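Local coordinates for protein 4-hydroxy-tetrahydrodipicolinate synthase (Methylacidiphilum fumariolicum SolV, PDB 6T3T) that probably catalyses the condensation of pyruvate with aspartate semialdehyde to 4-hydroxy-tetrahydrodipicolinate, a step of lysine biosynthesis, as a homotetramer, at residues A[102-107]-A[137-142]; A[132-137]-A[161-166]; A[9-14]-A[252-257]; A[156-161]-A[180-185]; A[98-103]-A[126-131]. All blocks are in the same frame, centred on the assembly; numbering follows the deposited sequence.

Interaction 1 of 5, residues A[102-107]-A[137-142]; sequences LVSPYY and SRCGVD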
# COMPACT_ATOMS: atom_id res chain seq x y z
N LEU A 102 -19.45 -4.19 -17.25
CA LEU A 102 -18.13 -4.43 -17.85
C LEU A 102 -17.04 -4.17 -16.81
O LEU A 102 -16.71 -3.02 -16.52
CB LEU A 102 -17.93 -3.56 -19.09
CG LEU A 102 -18.89 -3.78 -20.29
CD1 LEU A 102 -18.71 -2.69 -21.37
CD2 LEU A 102 -18.73 -5.17 -20.91
N VAL A 103 -16.48 -5.24 -16.24
CA VAL A 103 -15.33 -5.08 -15.36
C VAL A 103 -14.17 -4.53 -16.17
O VAL A 103 -14.02 -4.82 -17.37
CB VAL A 103 -14.95 -6.43 -14.72
CG1 VAL A 103 -14.32 -7.36 -15.78
CG2 VAL A 103 -13.98 -6.22 -13.53
N SER A 104 -13.34 -3.70 -15.52
CA SER A 104 -12.15 -3.26 -16.22
C SER A 104 -11.24 -4.48 -16.44
O SER A 104 -11.29 -5.44 -15.67
CB SER A 104 -11.41 -2.17 -15.44
OG SER A 104 -10.99 -2.66 -14.21
N PRO A 105 -10.47 -4.48 -17.53
CA PRO A 105 -9.51 -5.57 -17.76
C PRO A 105 -8.68 -5.88 -16.53
O PRO A 105 -8.21 -4.98 -15.83
CB PRO A 105 -8.65 -5.04 -18.90
CG PRO A 105 -9.59 -4.21 -19.71
CD PRO A 105 -10.54 -3.57 -18.68
N TYR A 106 -8.57 -7.16 -16.23
CA TYR A 106 -7.78 -7.67 -15.12
C TYR A 106 -6.50 -8.28 -15.68
O TYR A 106 -6.45 -8.71 -16.84
CB TYR A 106 -8.61 -8.70 -14.33
CG TYR A 106 -9.35 -9.63 -15.28
CD1 TYR A 106 -8.70 -10.73 -15.89
CD2 TYR A 106 -10.64 -9.34 -15.66
CE1 TYR A 106 -9.37 -11.54 -16.80
CE2 TYR A 106 -11.31 -10.12 -16.56
CZ TYR A 106 -10.68 -11.22 -17.14
OH TYR A 106 -11.38 -11.97 -18.04
N TYR A 107 -5.45 -8.26 -14.85
CA TYR A 107 -4.18 -8.97 -15.07
C TYR A 107 -3.25 -8.30 -16.09
O TYR A 107 -2.05 -8.18 -15.83
CB TYR A 107 -4.43 -10.43 -15.50
CG TYR A 107 -3.15 -11.24 -15.66
CD1 TYR A 107 -2.33 -11.50 -14.57
CD2 TYR A 107 -2.77 -11.76 -16.89
CE1 TYR A 107 -1.16 -12.24 -14.70
CE2 TYR A 107 -1.61 -12.52 -17.03
CZ TYR A 107 -0.81 -12.74 -15.93
OH TYR A 107 0.33 -13.49 -16.07
N SER A 137 -8.62 -3.89 -6.52
CA SER A 137 -8.04 -4.96 -5.70
C SER A 137 -8.03 -6.30 -6.45
O SER A 137 -7.16 -7.14 -6.20
CB SER A 137 -8.81 -5.08 -4.39
OG SER A 137 -10.18 -5.35 -4.67
N ARG A 138 -8.97 -6.51 -7.36
CA ARG A 138 -9.01 -7.74 -8.15
C ARG A 138 -8.35 -7.61 -9.51
O ARG A 138 -7.85 -8.61 -10.04
CB ARG A 138 -10.46 -8.16 -8.37
CG ARG A 138 -11.11 -8.78 -7.17
CD ARG A 138 -12.56 -9.02 -7.45
NE ARG A 138 -13.22 -9.50 -6.27
CZ ARG A 138 -13.29 -10.79 -5.95
NH1 ARG A 138 -12.73 -11.69 -6.74
NH2 ARG A 138 -13.92 -11.18 -4.85
N CYS A 139 -8.35 -6.42 -10.10
CA CYS A 139 -7.94 -6.26 -11.48
C CYS A 139 -6.50 -5.82 -11.63
O CYS A 139 -5.87 -6.16 -12.64
CB CYS A 139 -8.86 -5.26 -12.18
SG CYS A 139 -10.57 -5.87 -12.22
N GLY A 140 -5.94 -5.13 -10.63
CA GLY A 140 -4.61 -4.56 -10.76
C GLY A 140 -4.57 -3.22 -11.45
O GLY A 140 -3.48 -2.75 -11.78
N VAL A 141 -5.73 -2.59 -11.68
CA VAL A 141 -5.82 -1.30 -12.36
C VAL A 141 -7.10 -0.61 -11.88
O VAL A 141 -8.07 -1.26 -11.49
CB VAL A 141 -5.83 -1.50 -13.90
CG1 VAL A 141 -7.24 -1.79 -14.40
CG2 VAL A 141 -5.22 -0.31 -14.61
N ASP A 142 -7.08 0.72 -11.90
CA ASP A 142 -8.21 1.55 -11.48
C ASP A 142 -8.71 2.32 -12.70
O ASP A 142 -7.91 2.76 -13.53
CB ASP A 142 -7.77 2.51 -10.35
CG ASP A 142 -8.92 3.40 -9.83
OD1 ASP A 142 -9.65 3.00 -8.89
OD2 ASP A 142 -9.06 4.53 -10.35
O HOH W 1 -10.65 -1.45 -11.98
O HOH W 2 -5.48 -5.05 -15.26
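At the C-terminal mouth of the TIM barrel, beside the subunit interface, C139 packs against the end of strand 99-103 and the loop that follows it. Its SG sits beside the backbone N (chi1 -62°). From there it touches V103 CG2 at 3.7 Å and lies 3.6 Å from S104 O. The CB of Y106 borders SG as well, while the Y106 ring leads away. One direct hydrogen bond joins the two backbones: Y107 N donates to C139 O at 3.1 Å, nearly straight at 164°. C139 O, near the end of helix 136-139, also accepts from a water, with a CA-H...O contact from Y106 CA besides. That water also donates to P105 O, at 2.8 Å. The chain here follows barrel strand 99-103 and carries Y107, a predicted member of the catalytic proton relay. Y107 OH is hydrogen-bonded to T44 OG1 of the second subunit, and its ring stacks on Y106 of that subunit. R138 NH1 likewise reaches Y107 O of the second subunit. Further along, V141 CG1 rests 3.6 Å from P105 O and 3.9 Å from S104 OG. A second water accepts from S104 OG and donates to V141 O, at 2.6 Å from each.

Interaction 2 of 5, residues A[132-137]-A[161-166]; sequences LYNIPS and IKEAGG. With SO4 (sulfate ion), chain E.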
# COMPACT_ATOMS: atom_id res chain seq x y z
N LEU A 132 -19.92 0.51 -16.17
CA LEU A 132 -18.52 0.21 -15.92
C LEU A 132 -18.38 -0.44 -14.55
O LEU A 132 -19.27 -0.35 -13.70
CB LEU A 132 -17.67 1.49 -15.95
CG LEU A 132 -17.67 2.35 -17.22
CD1 LEU A 132 -16.77 3.58 -17.07
CD2 LEU A 132 -17.28 1.51 -18.48
N TYR A 133 -17.25 -1.10 -14.33
CA TYR A 133 -17.05 -1.77 -13.05
C TYR A 133 -15.59 -1.62 -12.65
O TYR A 133 -14.71 -2.25 -13.23
CB TYR A 133 -17.51 -3.22 -13.14
CG TYR A 133 -17.32 -4.11 -11.93
CD1 TYR A 133 -17.07 -3.60 -10.67
CD2 TYR A 133 -17.43 -5.48 -12.07
CE1 TYR A 133 -16.89 -4.44 -9.59
CE2 TYR A 133 -17.27 -6.33 -11.01
CZ TYR A 133 -17.00 -5.81 -9.77
OH TYR A 133 -16.85 -6.70 -8.74
N ASN A 134 -15.33 -0.76 -11.67
CA ASN A 134 -13.98 -0.48 -11.20
C ASN A 134 -13.73 -1.29 -9.94
O ASN A 134 -14.42 -1.10 -8.93
CB ASN A 134 -13.79 1.00 -10.91
CG ASN A 134 -12.40 1.29 -10.43
OD1 ASN A 134 -11.42 0.82 -11.03
ND2 ASN A 134 -12.29 1.99 -9.29
N ILE A 135 -12.76 -2.19 -9.99
CA ILE A 135 -12.40 -2.95 -8.80
C ILE A 135 -10.89 -3.22 -8.83
O ILE A 135 -10.45 -4.30 -9.27
CB ILE A 135 -13.25 -4.24 -8.65
CG1 ILE A 135 -12.85 -5.01 -7.39
CG2 ILE A 135 -13.27 -5.12 -9.94
CD1 ILE A 135 -13.96 -5.87 -6.86
N PRO A 136 -10.08 -2.25 -8.40
CA PRO A 136 -8.62 -2.40 -8.49
C PRO A 136 -8.03 -3.53 -7.67
O PRO A 136 -6.97 -4.05 -8.04
CB PRO A 136 -8.10 -1.02 -8.02
CG PRO A 136 -9.19 -0.44 -7.22
CD PRO A 136 -10.47 -0.95 -7.83
N SER A 137 -8.62 -3.89 -6.52
CA SER A 137 -8.04 -4.96 -5.70
C SER A 137 -8.03 -6.30 -6.45
O SER A 137 -7.16 -7.14 -6.20
CB SER A 137 -8.81 -5.08 -4.39
OG SER A 137 -10.18 -5.35 -4.67
N ILE A 161 -21.55 3.38 -13.19
CA ILE A 161 -20.39 2.63 -12.78
C ILE A 161 -20.72 1.92 -11.47
O ILE A 161 -21.35 2.49 -10.58
CB ILE A 161 -19.15 3.55 -12.63
CG1 ILE A 161 -17.90 2.74 -12.24
CG2 ILE A 161 -19.42 4.73 -11.63
CD1 ILE A 161 -16.63 3.55 -12.45
N LYS A 162 -20.35 0.65 -11.39
CA LYS A 162 -20.23 -0.04 -10.12
C LYS A 162 -18.85 0.31 -9.57
O LYS A 162 -17.83 -0.19 -10.06
CB LYS A 162 -20.40 -1.54 -10.29
CG LYS A 162 -20.34 -2.32 -8.99
CD LYS A 162 -20.23 -3.82 -9.28
CE LYS A 162 -20.12 -4.63 -7.99
NZ LYS A 162 -20.12 -6.10 -8.25
N GLU A 163 -18.82 1.18 -8.59
CA GLU A 163 -17.56 1.65 -8.02
C GLU A 163 -17.20 0.74 -6.85
O GLU A 163 -17.87 0.72 -5.81
CB GLU A 163 -17.66 3.11 -7.60
CG GLU A 163 -16.40 3.65 -6.96
CD GLU A 163 -15.15 3.38 -7.79
OE1 GLU A 163 -15.19 3.53 -9.01
OE2 GLU A 163 -14.13 3.01 -7.20
N ALA A 164 -16.18 -0.09 -7.05
CA ALA A 164 -15.72 -1.00 -6.02
C ALA A 164 -14.24 -0.76 -5.72
O ALA A 164 -13.48 -1.69 -5.45
CB ALA A 164 -16.00 -2.45 -6.41
N GLY A 165 -13.81 0.49 -5.81
CA GLY A 165 -12.45 0.82 -5.42
C GLY A 165 -12.19 0.94 -3.92
O GLY A 165 -11.07 1.26 -3.53
N GLY A 166 -13.20 0.73 -3.07
CA GLY A 166 -13.01 0.84 -1.63
C GLY A 166 -12.76 2.25 -1.11
O GLY A 166 -12.29 2.41 0.02
S SO4 E . -19.85 -9.02 -9.22
O1 SO4 E . -20.44 -10.34 -8.95
O2 SO4 E . -20.72 -8.18 -10.04
O3 SO4 E . -18.64 -9.18 -10.01
O4 SO4 E . -19.62 -8.38 -7.93
O HOH W 3 -11.20 -2.72 -5.22
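The predicted active site places Y133 and K162 side by side on neighbouring parallel strands. The extended K162 chain runs alongside Y133, over one face of its ring, with K162 CD 3.6 Å from the ring centroid, a CH-pi contact. I135 CG2 covers the opposite face, and A164 CB lies at the ring edge. A sulfate, also hydrogen-bonded to T44 and T45, occupies the pocket at the ends of both side chains. K162 N donates to L132 O at 2.7 Å, N134 N to K162 O, and A164 N to N134 O at 2.8 Å. On the other face of the sheet, N134 and E163 point the same way. N134 ND2 meets the syn lone pair of E163 OE2 at 3.0 Å, with OE2 in the amide plane, and also gives a weak bond to OE1. G165 N reaches E163 OE2 from above the carboxylate plane, at 2.9 Å. N134 ND2 has D142 OD1 as a further partner, and N134 OD1 accepts from I143 N. A leucine in place of E163 would probably leave G165 N without this acceptor and N134 ND2 without its carboxylate partner on the next strand. A Schiff-base lysine on a barrel strand with a tyrosine beside it is typical of the DapA family of TIM-barrel lyases.

Interaction 3 of 5, residues A[9-14]-A[252-257]; sequences AIISPF and PVKTAL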
# COMPACT_ATOMS: atom_id res chain seq x y z
N ALA A 9 -25.93 -9.15 -7.45
CA ALA A 9 -24.96 -9.99 -8.15
C ALA A 9 -25.17 -11.41 -7.65
O ALA A 9 -24.78 -11.76 -6.54
CB ALA A 9 -23.52 -9.51 -7.90
N ILE A 10 -25.87 -12.22 -8.45
CA ILE A 10 -26.29 -13.54 -8.00
C ILE A 10 -25.15 -14.53 -8.12
O ILE A 10 -24.33 -14.46 -9.05
CB ILE A 10 -27.51 -14.03 -8.80
CG1 ILE A 10 -27.22 -13.98 -10.31
CG2 ILE A 10 -28.71 -13.23 -8.45
CD1 ILE A 10 -28.08 -14.94 -11.07
N ILE A 11 -25.12 -15.49 -7.18
CA ILE A 11 -24.29 -16.69 -7.35
C ILE A 11 -24.73 -17.45 -8.62
O ILE A 11 -25.86 -17.31 -9.09
CB ILE A 11 -24.39 -17.60 -6.12
CG1 ILE A 11 -25.85 -17.98 -5.86
CG2 ILE A 11 -23.86 -16.90 -4.85
CD1 ILE A 11 -26.02 -19.30 -5.11
N SER A 12 -23.85 -18.30 -9.14
CA SER A 12 -24.23 -19.26 -10.16
C SER A 12 -24.44 -20.57 -9.40
O SER A 12 -23.45 -21.18 -8.97
CB SER A 12 -23.16 -19.43 -11.24
OG SER A 12 -23.03 -18.27 -12.03
N PRO A 13 -25.67 -21.01 -9.16
CA PRO A 13 -25.86 -22.23 -8.38
C PRO A 13 -25.43 -23.45 -9.19
O PRO A 13 -25.72 -23.55 -10.38
CB PRO A 13 -27.36 -22.24 -8.06
CG PRO A 13 -27.99 -21.36 -9.06
CD PRO A 13 -26.95 -20.31 -9.41
N PHE A 14 -24.62 -24.31 -8.56
CA PHE A 14 -24.15 -25.53 -9.18
C PHE A 14 -24.70 -26.74 -8.45
O PHE A 14 -24.73 -26.77 -7.21
CB PHE A 14 -22.62 -25.61 -9.15
CG PHE A 14 -21.94 -24.52 -9.90
CD1 PHE A 14 -22.42 -24.10 -11.13
CD2 PHE A 14 -20.80 -23.93 -9.38
CE1 PHE A 14 -21.75 -23.10 -11.82
CE2 PHE A 14 -20.14 -22.93 -10.07
CZ PHE A 14 -20.63 -22.51 -11.29
N PRO A 252 -17.99 -17.00 0.93
CA PRO A 252 -18.90 -16.81 2.08
C PRO A 252 -20.37 -16.76 1.69
O PRO A 252 -21.19 -17.45 2.32
CB PRO A 252 -18.42 -15.50 2.71
CG PRO A 252 -17.00 -15.35 2.25
CD PRO A 252 -17.03 -15.87 0.83
N VAL A 253 -20.75 -15.98 0.67
CA VAL A 253 -22.17 -15.88 0.35
C VAL A 253 -22.70 -17.22 -0.17
O VAL A 253 -23.82 -17.62 0.16
CB VAL A 253 -22.47 -14.73 -0.62
CG1 VAL A 253 -22.01 -15.01 -2.06
CG2 VAL A 253 -23.96 -14.44 -0.59
N LYS A 254 -21.91 -17.95 -0.94
CA LYS A 254 -22.42 -19.25 -1.38
C LYS A 254 -22.46 -20.24 -0.21
O LYS A 254 -23.37 -21.06 -0.12
CB LYS A 254 -21.59 -19.80 -2.55
CG LYS A 254 -22.11 -21.16 -3.06
CD LYS A 254 -21.38 -21.64 -4.30
CE LYS A 254 -22.03 -21.16 -5.57
NZ LYS A 254 -21.46 -21.95 -6.72
N THR A 255 -21.48 -20.17 0.69
CA THR A 255 -21.51 -20.97 1.92
C THR A 255 -22.74 -20.64 2.76
O THR A 255 -23.37 -21.54 3.34
CB THR A 255 -20.23 -20.74 2.73
OG1 THR A 255 -19.11 -21.21 1.97
CG2 THR A 255 -20.29 -21.51 4.03
N ALA A 256 -23.08 -19.36 2.88
CA ALA A 256 -24.26 -18.98 3.66
C ALA A 256 -25.53 -19.54 3.03
O ALA A 256 -26.35 -20.15 3.72
CB ALA A 256 -24.33 -17.45 3.78
N LEU A 257 -25.69 -19.38 1.71
CA LEU A 257 -26.90 -19.88 1.05
C LEU A 257 -26.99 -21.40 1.16
O LEU A 257 -28.09 -21.95 1.30
CB LEU A 257 -26.93 -19.44 -0.42
CG LEU A 257 -27.23 -17.96 -0.66
CD1 LEU A 257 -26.73 -17.55 -2.02
CD2 LEU A 257 -28.75 -17.59 -0.45
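I11 and L257 reach toward each other tip to tip, with I11 CD1 3.6 Å from L257 CD1. The CG2 branch of I11 leans mainly on V253. It meets V253 CG1 at 3.8 Å, and those two side chains cross obliquely. I11 thus spans one helical turn of 251-259, touching V253 and L257, one turn apart. Its CG1 lies between the backbone N and the carbonyl carbon (chi1 57°), which leaves CG2 beside the backbone N and sends both branches to the helix. K254 follows another path. It leaves the helix extended, bends at its third torsion (-90°), and passes over I11 to the loop. There K254 NZ donates to S12 O at 3.1 Å, tilted 27° from the carbonyl plane. The same S12 O lies over the centre of the F14 ring, 3.6 Å above its plane. K254 and F14 cross at about a right angle, with K254 NZ 3.4 Å from F14 CD2. The loop 9-14 follows the first barrel strand, 5-9, and the helix lies far along the chain, after the eighth strand. Elsewhere NZ forms a salt bridge with E47 and a hydrogen bond to E266 O. The buried ammonium is therefore met by one carboxylate and two carbonyl oxygens, which probably offset the cost of burying its charge, while I11, V253 and L257 supply an apolar layer next to it.

Interaction 4 of 5, residues A[156-161]-A[180-185]; sequences KNIVGI and GEFSIL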
# COMPACT_ATOMS: atom_id res chain seq x y z
N LYS A 156 -22.48 7.70 -25.26
CA LYS A 156 -23.73 8.02 -24.60
C LYS A 156 -24.41 6.81 -23.95
O LYS A 156 -25.29 7.00 -23.11
CB LYS A 156 -24.62 8.76 -25.61
CG LYS A 156 -26.08 8.67 -25.41
CD LYS A 156 -26.76 8.72 -26.77
CE LYS A 156 -27.09 7.33 -27.24
NZ LYS A 156 -27.74 7.41 -28.57
N ASN A 157 -24.06 5.59 -24.35
CA ASN A 157 -24.64 4.41 -23.70
C ASN A 157 -23.85 3.93 -22.46
O ASN A 157 -24.23 2.92 -21.84
CB ASN A 157 -24.78 3.24 -24.68
CG ASN A 157 -23.47 2.90 -25.38
OD1 ASN A 157 -22.64 3.77 -25.63
ND2 ASN A 157 -23.29 1.64 -25.68
N ILE A 158 -22.82 4.64 -22.03
CA ILE A 158 -22.18 4.36 -20.74
C ILE A 158 -22.89 5.21 -19.68
O ILE A 158 -22.64 6.41 -19.56
CB ILE A 158 -20.67 4.64 -20.79
CG1 ILE A 158 -20.02 3.76 -21.87
CG2 ILE A 158 -20.05 4.45 -19.38
CD1 ILE A 158 -18.54 3.97 -22.03
N VAL A 159 -23.72 4.57 -18.85
CA VAL A 159 -24.73 5.25 -18.04
C VAL A 159 -24.41 5.22 -16.56
O VAL A 159 -25.17 5.79 -15.77
CB VAL A 159 -26.13 4.67 -18.29
CG1 VAL A 159 -26.63 5.00 -19.70
CG2 VAL A 159 -26.15 3.16 -18.07
N GLY A 160 -23.36 4.52 -16.14
CA GLY A 160 -23.05 4.47 -14.72
C GLY A 160 -21.84 3.60 -14.47
O GLY A 160 -21.21 3.10 -15.40
N ILE A 161 -21.55 3.38 -13.19
CA ILE A 161 -20.39 2.63 -12.78
C ILE A 161 -20.72 1.92 -11.47
O ILE A 161 -21.35 2.49 -10.58
CB ILE A 161 -19.15 3.55 -12.63
CG1 ILE A 161 -17.90 2.74 -12.24
CG2 ILE A 161 -19.42 4.73 -11.63
CD1 ILE A 161 -16.63 3.55 -12.45
N GLY A 180 -25.40 14.56 -13.66
CA GLY A 180 -26.29 13.94 -12.69
C GLY A 180 -26.95 12.67 -13.19
O GLY A 180 -27.31 11.79 -12.39
N GLU A 181 -27.14 12.55 -14.51
CA GLU A 181 -27.83 11.37 -15.03
C GLU A 181 -26.97 10.13 -14.93
O GLU A 181 -27.50 9.01 -14.99
CB GLU A 181 -28.27 11.58 -16.48
CG GLU A 181 -29.40 12.60 -16.68
CD GLU A 181 -30.81 11.99 -16.56
OE1 GLU A 181 -30.94 10.74 -16.47
OE2 GLU A 181 -31.78 12.78 -16.59
N PHE A 182 -25.66 10.30 -14.78
CA PHE A 182 -24.74 9.18 -14.60
C PHE A 182 -24.90 8.59 -13.20
O PHE A 182 -24.95 9.34 -12.22
CB PHE A 182 -23.31 9.68 -14.81
CG PHE A 182 -22.26 8.61 -14.73
CD1 PHE A 182 -22.01 7.77 -15.81
CD2 PHE A 182 -21.48 8.48 -13.60
CE1 PHE A 182 -21.00 6.83 -15.74
CE2 PHE A 182 -20.50 7.55 -13.51
CZ PHE A 182 -20.26 6.71 -14.58
N SER A 183 -25.03 7.28 -13.11
CA SER A 183 -25.36 6.61 -11.86
C SER A 183 -24.15 5.93 -11.26
O SER A 183 -23.56 5.05 -11.88
CB SER A 183 -26.47 5.59 -12.09
OG SER A 183 -27.62 6.24 -12.51
N ILE A 184 -23.75 6.34 -10.05
CA ILE A 184 -22.69 5.66 -9.33
C ILE A 184 -23.31 4.69 -8.35
O ILE A 184 -24.12 5.09 -7.50
CB ILE A 184 -21.76 6.63 -8.60
CG1 ILE A 184 -21.20 7.67 -9.58
CG2 ILE A 184 -20.63 5.81 -7.94
CD1 ILE A 184 -20.97 9.02 -8.93
N LEU A 185 -22.94 3.41 -8.44
CA LEU A 185 -23.45 2.37 -7.56
C LEU A 185 -22.34 1.84 -6.68
O LEU A 185 -21.17 1.71 -7.11
CB LEU A 185 -24.08 1.21 -8.37
CG LEU A 185 -25.01 1.68 -9.49
CD1 LEU A 185 -25.29 0.58 -10.54
CD2 LEU A 185 -26.31 2.27 -8.92
O HOH W 4 -27.82 6.02 -15.28
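F182 turns its CG anti to the backbone N (chi1 -177°), and this carries the ring across to the neighbouring strand, over G160. G160 CA lies above one face, offset toward the rim and 3.7 Å from the ring centroid, a CH-pi contact. G160 itself is almost fully stretched (phi 178°). That lets the two backbones come very close, with G160 CA only 2.9 Å from S183 O. A CB on this residue would run into that oxygen. I161 CG2 meets F182 CE2 at 3.6 Å, at an oblique angle to the ring, and the same I161 methyl lies 4.0 Å from I184 CG1. The two strands belong to a right-handed beta-alpha-beta unit of the TIM barrel, in which helix 168-177 links parallel strands 158-163 and 183-186. Helix 145-154 also packs against the F182 ring, through V148 and V152. Three backbone bonds hold the strands in register. S183 N donates to V159 O at 3.1 Å, I161 N to S183 O, and L185 N to I161 O at 2.8 Å. At the N-terminal end of the barrel a single water donates to V159 O, E181 O and S183 OG. Its distance to V159 O is 2.7 Å, so that oxygen accepts from both the water and S183 N. S183 OG has a further partner in I3 O.

Interaction 5 of 5, residues A[98-103]-A[126-131]; sequences DGVLLV and TSLPIL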
# COMPACT_ATOMS: atom_id res chain seq x y z
N ASP A 98 -31.31 -6.01 -20.30
CA ASP A 98 -31.47 -4.57 -20.28
C ASP A 98 -30.15 -3.81 -20.41
O ASP A 98 -30.19 -2.64 -20.80
CB ASP A 98 -32.18 -4.16 -19.00
CG ASP A 98 -33.47 -4.89 -18.83
OD1 ASP A 98 -34.38 -4.68 -19.67
OD2 ASP A 98 -33.56 -5.73 -17.91
N GLY A 99 -29.02 -4.45 -20.12
CA GLY A 99 -27.73 -3.78 -20.16
C GLY A 99 -26.64 -4.74 -19.73
O GLY A 99 -26.91 -5.88 -19.35
N VAL A 100 -25.38 -4.26 -19.73
CA VAL A 100 -24.26 -5.12 -19.36
C VAL A 100 -23.37 -4.42 -18.34
O VAL A 100 -23.33 -3.19 -18.27
CB VAL A 100 -23.39 -5.59 -20.55
CG1 VAL A 100 -24.14 -6.59 -21.41
CG2 VAL A 100 -22.87 -4.40 -21.39
N LEU A 101 -22.71 -5.22 -17.51
CA LEU A 101 -21.72 -4.74 -16.56
C LEU A 101 -20.34 -5.16 -17.06
O LEU A 101 -20.09 -6.35 -17.24
CB LEU A 101 -21.96 -5.34 -15.17
CG LEU A 101 -21.04 -4.89 -14.04
CD1 LEU A 101 -21.48 -3.49 -13.61
CD2 LEU A 101 -21.09 -5.86 -12.86
N LEU A 102 -19.45 -4.19 -17.25
CA LEU A 102 -18.13 -4.43 -17.85
C LEU A 102 -17.04 -4.17 -16.81
O LEU A 102 -16.71 -3.02 -16.52
CB LEU A 102 -17.93 -3.56 -19.09
CG LEU A 102 -18.89 -3.78 -20.29
CD1 LEU A 102 -18.71 -2.69 -21.37
CD2 LEU A 102 -18.73 -5.17 -20.91
N VAL A 103 -16.48 -5.24 -16.24
CA VAL A 103 -15.33 -5.08 -15.36
C VAL A 103 -14.17 -4.53 -16.17
O VAL A 103 -14.02 -4.82 -17.37
CB VAL A 103 -14.95 -6.43 -14.72
CG1 VAL A 103 -14.32 -7.36 -15.78
CG2 VAL A 103 -13.98 -6.22 -13.53
N THR A 126 -22.42 -1.83 -29.37
CA THR A 126 -23.73 -2.24 -28.87
C THR A 126 -24.62 -1.03 -28.62
O THR A 126 -24.14 0.06 -28.33
CB THR A 126 -23.58 -3.04 -27.57
OG1 THR A 126 -24.87 -3.45 -27.15
CG2 THR A 126 -22.95 -2.18 -26.45
N SER A 127 -25.93 -1.25 -28.72
CA SER A 127 -26.90 -0.25 -28.29
C SER A 127 -27.31 -0.41 -26.83
O SER A 127 -28.06 0.43 -26.32
CB SER A 127 -28.16 -0.29 -29.17
OG SER A 127 -28.77 -1.56 -29.08
N LEU A 128 -26.85 -1.46 -26.16
CA LEU A 128 -27.21 -1.67 -24.77
C LEU A 128 -26.62 -0.57 -23.87
O LEU A 128 -25.51 -0.09 -24.12
CB LEU A 128 -26.72 -3.04 -24.30
CG LEU A 128 -27.48 -4.25 -24.85
CD1 LEU A 128 -26.85 -5.52 -24.33
CD2 LEU A 128 -28.95 -4.17 -24.47
N PRO A 129 -27.34 -0.16 -22.83
CA PRO A 129 -26.70 0.63 -21.77
C PRO A 129 -25.60 -0.18 -21.11
O PRO A 129 -25.70 -1.40 -20.99
CB PRO A 129 -27.84 0.92 -20.79
CG PRO A 129 -29.10 0.72 -21.61
CD PRO A 129 -28.77 -0.40 -22.54
N ILE A 130 -24.56 0.52 -20.63
CA ILE A 130 -23.37 -0.10 -20.07
C ILE A 130 -23.10 0.45 -18.67
O ILE A 130 -23.18 1.67 -18.46
CB ILE A 130 -22.15 0.13 -20.97
CG1 ILE A 130 -22.18 -0.89 -22.12
CG2 ILE A 130 -20.86 0.03 -20.16
CD1 ILE A 130 -21.48 -0.43 -23.33
N LEU A 131 -22.83 -0.43 -17.72
CA LEU A 131 -22.27 -0.06 -16.42
C LEU A 131 -20.80 -0.46 -16.41
O LEU A 131 -20.47 -1.62 -16.67
CB LEU A 131 -23.02 -0.73 -15.27
CG LEU A 131 -24.49 -0.36 -14.98
CD1 LEU A 131 -25.08 -1.39 -14.03
CD2 LEU A 131 -24.63 1.03 -14.36
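G99 is almost completely extended and brings its CA to 3.2 Å from P129 O, closer than a side chain would allow, since a CB here would clash with that oxygen. Next to it P129 CD presses on D98 O, also at 3.2 Å. These tight contacts open the pairing of strands 99-103 and 130-134, parallel neighbours in the TIM barrel. Helix 112-125 joins the two strands in a beta-alpha-beta unit. V100 N donates to P129 O at 3.1 Å, L131 N to V100 O, and L102 N to L131 O at 2.8 Å. V100, L102 and I130 face the surrounding helices. V100 and I130 lie side by side, with V100 CG2 3.7 Å from I130 CG1. I130 places CG2 anti to the backbone N, on the side of L102, where it meets L102 CD1 at 3.7 Å. Cutting I130 back to an alanine would probably open a gap beside V100 and L102 and leave the L102 tip less firmly held. Before the strand, T126 OG1 accepts from L128 N, forming an ST turn. The L128 and V100 side chains cross at about a right angle, CD1 of L128 near CG1 of V100. L101 and L131 point into the barrel, L101 close to Y133 and K162. There L101 CD1 rests on L131 CB, 3.6 Å away.

Interactions 5, 2 and 4 follow one another round the barrel, joining strands 99-103, 130-134, 158-163 and 183-186 in that order. Interactions 5 and 2 share strand 130-134; 2 and 4 share strand 158-163 and I161. Interaction 1 shares L102 and V103 of strand 99-103 with interaction 5. Its centre is about 8 Å from that of interaction 2, and D142 of one reaches N134 of the other. This run of strands sets the predicted catalytic Y133 and K162 side by side, with Y107 just after strand 99-103. Interactions 1, 2 and 5 touch the second subunit. Interaction 3 stands apart, its centre about 20 to 27 Å from theirs. It joins parts of the chain about 240 residues apart, and the other four are nested inside that loop.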